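Local coordinates for secreted effector protein SopD (Salmonella typhimurium, PDB 5CPC) that acts inside host cells as a type III secreted virulence effector, working with SopB in membrane fission and macropinosome formation during invasion, at residues Ala180-Lys183 against Thr184-Glu188; Tyr234-Gln238 against Gly239-Phe243. All blocks are in the same frame, centred on the assembly; numbering follows the deposited sequence.

Contact 1: residues Ala180-Lys183 against Thr184-Glu188; sequences AQIK and TAVYE
Across the opening turns of helix 180-190, the carbonyls of Ala180, Gln181, Ile182 and Lys183 each accept the backbone N-H four residues on, from Thr184, Ala185, Val186 and Tyr187, the i to i+4 pattern of an alpha helix. Ala180 O is gripped twice. Thr184 N reaches it at 2.8 Å with a nearly straight N-H...O angle of 172°, and the hydroxyl of the same residue donates a second bond, Thr184 OG1 to Ala180 O at 2.7 Å, coming from well above the carbonyl plane. The torsion behind this (chi1 -53°) sets OG1 beside its own backbone N, turned back toward the preceding turn. A threonine hydroxyl can in this way satisfy itself within its own helix, even at an exposed position. One step round, Ala185 CB rests 3.2 Å from Gln181 O, and its N-H meets that oxygen from above the carbonyl plane. On the buried side Ile182 and Val186 touch obliquely through their branch methyls, CG2 to CG2 at 4.2 Å. Tyr187 turns its ring edge to Lys183 O, with CD1 3.6 Å from that oxygen, while its hydroxyl bonds to the backbone N of Leu315. Ile182 packs on Ile150 and Val153 of helix 141-160, Ala185 meets Leu146 and Gln149 of the same helix, and Leu316, next to the C-terminus, lies against both Ile182 and Val186.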
loop_
_atom_site.group_PDB
_atom_site.type_symbol
_atom_site.label_atom_id
_atom_site.label_comp_id
_atom_site.label_asym_id
_atom_site.label_seq_id
_atom_site.Cartn_x
_atom_site.Cartn_y
_atom_site.Cartn_z
ATOM N N ALA A 180 -11.196 -4.382 1.849
ATOM C CA ALA A 180 -11.360 -5.602 1.081
ATOM C C ALA A 180 -10.569 -5.731 -0.206
ATOM O O ALA A 180 -9.724 -6.650 -0.350
ATOM C CB ALA A 180 -12.859 -5.874 0.822
ATOM N N GLN A 181 -10.826 -4.860 -1.166
ATOM C CA GLN A 181 -10.120 -4.999 -2.465
ATOM C C GLN A 181 -8.592 -4.746 -2.399
ATOM O O GLN A 181 -7.869 -5.322 -3.206
ATOM C CB GLN A 181 -10.743 -4.134 -3.599
ATOM C CG GLN A 181 -11.503 -2.883 -3.139
ATOM C CD GLN A 181 -12.930 -3.216 -2.711
ATOM O OE1 GLN A 181 -13.474 -2.657 -1.737
ATOM N NE2 GLN A 181 -13.524 -4.170 -3.408
ATOM N N ILE A 182 -8.140 -3.873 -1.483
ATOM C CA ILE A 182 -6.686 -3.669 -1.212
ATOM C C ILE A 182 -6.128 -5.006 -0.650
ATOM O O ILE A 182 -5.412 -5.667 -1.353
ATOM C CB ILE A 182 -6.417 -2.435 -0.322
ATOM C CG1 ILE A 182 -6.491 -1.154 -1.160
ATOM C CG2 ILE A 182 -5.057 -2.487 0.391
ATOM C CD1 ILE A 182 -5.822 -1.229 -2.544
ATOM N N LYS A 183 -6.621 -5.473 0.498
ATOM C CA LYS A 183 -6.351 -6.860 0.951
ATOM C C LYS A 183 -6.259 -7.879 -0.168
ATOM O O LYS A 183 -5.201 -8.472 -0.415
ATOM C CB LYS A 183 -7.368 -7.343 1.972
ATOM C CG LYS A 183 -7.044 -6.858 3.368
ATOM C CD LYS A 183 -8.198 -7.103 4.278
ATOM C CE LYS A 183 -8.318 -8.570 4.594
ATOM N NZ LYS A 183 -9.133 -8.699 5.842
ATOM N N THR A 184 -7.363 -8.046 -0.876
ATOM C CA THR A 184 -7.423 -8.926 -2.029
ATOM C C THR A 184 -6.315 -8.658 -3.052
ATOM O O THR A 184 -5.679 -9.617 -3.510
ATOM C CB THR A 184 -8.812 -8.820 -2.679
ATOM O OG1 THR A 184 -9.757 -9.066 -1.642
ATOM C CG2 THR A 184 -9.005 -9.871 -3.812
ATOM N N ALA A 185 -6.066 -7.385 -3.383
ATOM C CA ALA A 185 -5.011 -7.067 -4.353
ATOM C C ALA A 185 -3.601 -7.348 -3.811
ATOM O O ALA A 185 -2.793 -7.898 -4.504
ATOM C CB ALA A 185 -5.077 -5.666 -4.770
ATOM N N VAL A 186 -3.311 -6.932 -2.594
ATOM C CA VAL A 186 -2.027 -7.256 -2.011
ATOM C C VAL A 186 -1.750 -8.801 -1.999
ATOM O O VAL A 186 -0.722 -9.217 -2.488
ATOM C CB VAL A 186 -1.879 -6.610 -0.650
ATOM C CG1 VAL A 186 -0.571 -7.013 0.000
ATOM C CG2 VAL A 186 -2.015 -5.054 -0.811
ATOM N N TYR A 187 -2.668 -9.626 -1.469
ATOM C CA TYR A 187 -2.510 -11.126 -1.484
ATOM C C TYR A 187 -2.401 -11.722 -2.897
ATOM O O TYR A 187 -1.573 -12.606 -3.180
ATOM C CB TYR A 187 -3.573 -11.819 -0.585
ATOM C CG TYR A 187 -3.173 -11.800 0.897
ATOM C CD1 TYR A 187 -3.287 -10.640 1.654
ATOM C CD2 TYR A 187 -2.568 -12.918 1.491
ATOM C CE1 TYR A 187 -2.859 -10.580 2.971
ATOM C CE2 TYR A 187 -2.176 -12.892 2.862
ATOM C CZ TYR A 187 -2.305 -11.716 3.573
ATOM O OH TYR A 187 -1.897 -11.657 4.887
ATOM N N GLU A 188 -3.166 -11.182 -3.839
ATOM C CA GLU A 188 -3.173 -11.735 -5.201
ATOM C C GLU A 188 -1.805 -11.566 -5.886
ATOM O O GLU A 188 -1.314 -12.423 -6.655
ATOM C CB GLU A 188 -4.250 -10.972 -6.026
ATOM C CG GLU A 188 -5.105 -11.864 -6.937
ATOM C CD GLU A 188 -6.417 -11.163 -7.398
ATOM O OE1 GLU A 188 -6.389 -10.550 -8.485
ATOM O OE2 GLU A 188 -7.450 -11.214 -6.673
#

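Contact 2: residues Tyr234-Gln238 against Gly239-Phe243; sequences YQEVQ and GEVAF
Tyr234 and Phe243 pair across two antiparallel strands, their side chains crossing at a slant, with Phe243 CE1 3.9 Å from Tyr234 CB. The phenylalanine ring thus leans on the root of the tyrosine more than on its far end, which leads away to bond through OH with Leu303 N and Glu194 OE1. Beside this pair, Val241 splits its two methyls between neighbours: CG1 lies anti to the backbone N (chi1 -170°) and meets Tyr234 CB at 4.2 Å, whereas CG2 touches Glu236 CG at 4.1 Å. Glu236 and Val241 run side by side and point the same way; the extended glutamate carries OE1 to a salt bridge with Arg301 and a hydrogen bond with Tyr296. The frame is a beta hairpin with a two-residue loop, Gln238-Gly239, closed by a type I' turn from Val237 to Glu240; both loop residues have the positive phi this turn requires. Tyr234-Phe243 and Glu236-Val241 are non-hydrogen-bonded pairs, and their side chains share one face. Between them Gln235 and Ala242 exchange two backbone bonds, the straighter being Ala242 N to Gln235 O at 2.8 Å and 171°. Val237 and Glu240 do likewise at the turn, where Glu240 N approaches Val237 O from above the carbonyl plane at 3.0 Å. On the other face Val237 CG1 meets Ala242 CB at 4.2 Å. The face bearing Tyr234 and Phe243 is turned to helix 285-298, where Phe243 lies on Leu292 and Glu293 and Val241 on Tyr296.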
loop_
_atom_site.group_PDB
_atom_site.type_symbol
_atom_site.label_atom_id
_atom_site.label_comp_id
_atom_site.label_asym_id
_atom_site.label_seq_id
_atom_site.Cartn_x
_atom_site.Cartn_y
_atom_site.Cartn_z
ATOM N N TYR A 234 5.231 -15.273 -1.842
ATOM C CA TYR A 234 5.586 -16.544 -2.410
ATOM C C TYR A 234 4.515 -17.038 -3.382
ATOM O O TYR A 234 3.318 -16.830 -3.135
ATOM C CB TYR A 234 5.734 -17.641 -1.290
ATOM C CG TYR A 234 4.915 -17.435 -0.013
ATOM C CD1 TYR A 234 3.610 -17.931 0.091
ATOM C CD2 TYR A 234 5.463 -16.810 1.102
ATOM C CE1 TYR A 234 2.887 -17.775 1.264
ATOM C CE2 TYR A 234 4.754 -16.660 2.293
ATOM C CZ TYR A 234 3.479 -17.159 2.362
ATOM O OH TYR A 234 2.733 -17.045 3.504
ATOM N N GLN A 235 4.961 -17.717 -4.436
ATOM C CA GLN A 235 4.094 -18.449 -5.360
ATOM C C GLN A 235 4.847 -19.642 -5.890
ATOM O O GLN A 235 6.049 -19.597 -6.038
ATOM C CB GLN A 235 3.590 -17.593 -6.554
ATOM C CG GLN A 235 4.551 -16.544 -7.119
ATOM C CD GLN A 235 4.226 -16.140 -8.606
ATOM O OE1 GLN A 235 3.107 -16.373 -9.120
ATOM N NE2 GLN A 235 5.238 -15.584 -9.300
ATOM N N GLU A 236 4.104 -20.700 -6.191
ATOM C CA GLU A 236 4.622 -21.891 -6.725
ATOM C C GLU A 236 4.393 -21.754 -8.236
ATOM O O GLU A 236 3.320 -21.325 -8.695
ATOM C CB GLU A 236 3.901 -23.095 -6.088
ATOM C CG GLU A 236 3.844 -23.037 -4.519
ATOM C CD GLU A 236 3.252 -24.313 -3.850
ATOM O OE1 GLU A 236 3.124 -24.374 -2.596
ATOM O OE2 GLU A 236 2.896 -25.260 -4.578
ATOM N N VAL A 237 5.445 -22.036 -8.999
ATOM C CA VAL A 237 5.456 -21.828 -10.446
ATOM C C VAL A 237 6.297 -22.952 -11.027
ATOM O O VAL A 237 7.454 -23.143 -10.637
ATOM C CB VAL A 237 5.939 -20.372 -10.823
ATOM C CG1 VAL A 237 7.101 -19.908 -9.911
ATOM C CG2 VAL A 237 6.257 -20.219 -12.319
ATOM N N GLN A 238 5.673 -23.759 -11.878
ATOM C CA GLN A 238 6.282 -24.982 -12.431
ATOM C C GLN A 238 7.125 -25.754 -11.415
ATOM O O GLN A 238 8.300 -26.023 -11.659
ATOM C CB GLN A 238 7.076 -24.699 -13.730
ATOM C CG GLN A 238 6.238 -24.752 -15.047
ATOM C CD GLN A 238 5.925 -23.353 -15.647
ATOM O OE1 GLN A 238 6.542 -22.353 -15.268
ATOM N NE2 GLN A 238 4.996 -23.301 -16.621
ATOM N N GLY A 239 6.525 -26.105 -10.277
ATOM C CA GLY A 239 7.184 -26.999 -9.338
ATOM C C GLY A 239 8.204 -26.351 -8.406
ATOM O O GLY A 239 8.809 -27.016 -7.593
ATOM N N GLU A 240 8.378 -25.049 -8.504
ATOM C CA GLU A 240 9.335 -24.361 -7.692
ATOM C C GLU A 240 8.542 -23.335 -6.872
ATOM O O GLU A 240 7.549 -22.802 -7.373
ATOM C CB GLU A 240 10.266 -23.599 -8.608
ATOM C CG GLU A 240 11.601 -24.222 -8.838
ATOM C CD GLU A 240 12.372 -23.529 -9.985
ATOM O OE1 GLU A 240 12.884 -22.401 -9.816
ATOM O OE2 GLU A 240 12.412 -24.116 -11.075
ATOM N N VAL A 241 8.987 -23.021 -5.649
ATOM C CA VAL A 241 8.406 -21.910 -4.885
ATOM C C VAL A 241 9.350 -20.721 -4.983
ATOM O O VAL A 241 10.540 -20.838 -4.699
ATOM C CB VAL A 241 8.266 -22.245 -3.405
ATOM C CG1 VAL A 241 7.441 -21.158 -2.702
ATOM C CG2 VAL A 241 7.656 -23.645 -3.243
ATOM N N ALA A 242 8.810 -19.580 -5.370
ATOM C CA ALA A 242 9.596 -18.406 -5.590
ATOM C C ALA A 242 9.214 -17.396 -4.498
ATOM O O ALA A 242 8.036 -17.067 -4.350
ATOM C CB ALA A 242 9.247 -17.833 -7.012
ATOM N N PHE A 243 10.193 -16.921 -3.741
ATOM C CA PHE A 243 9.991 -15.873 -2.732
ATOM C C PHE A 243 10.328 -14.529 -3.262
ATOM O O PHE A 243 11.050 -14.435 -4.271
ATOM C CB PHE A 243 10.861 -16.169 -1.519
ATOM C CG PHE A 243 10.502 -17.458 -0.873
ATOM C CD1 PHE A 243 9.455 -17.517 0.022
ATOM C CD2 PHE A 243 11.184 -18.634 -1.191
ATOM C CE1 PHE A 243 9.026 -18.727 0.564
ATOM C CE2 PHE A 243 10.807 -19.869 -0.571
ATOM C CZ PHE A 243 9.723 -19.908 0.274
#

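How the contacts relate
Contact 1 sits about 10 Å from the centre of the chain and is partly buried, whereas contact 2, about 23 Å out, belongs to the surface. They hold different elements, one turn-to-turn within helix 180-190 and the other strand-to-strand in the hairpin 232-245; their centres lie 20 Å apart and their nearest atoms about 6 Å, so the two do not touch. Both rely on backbone bonds, local along the helix and reciprocal between the strands. Aliphatic side chains and a C-terminal segment back the helix; aromatic rings and Glu236, paired with Arg301 beyond the hairpin, fasten one hairpin face. Two ties link them nonetheless: Glu194 touches Tyr187 and bonds Tyr234, and Tyr234 also bonds through its backbone to Met190, the end of helix 180-190.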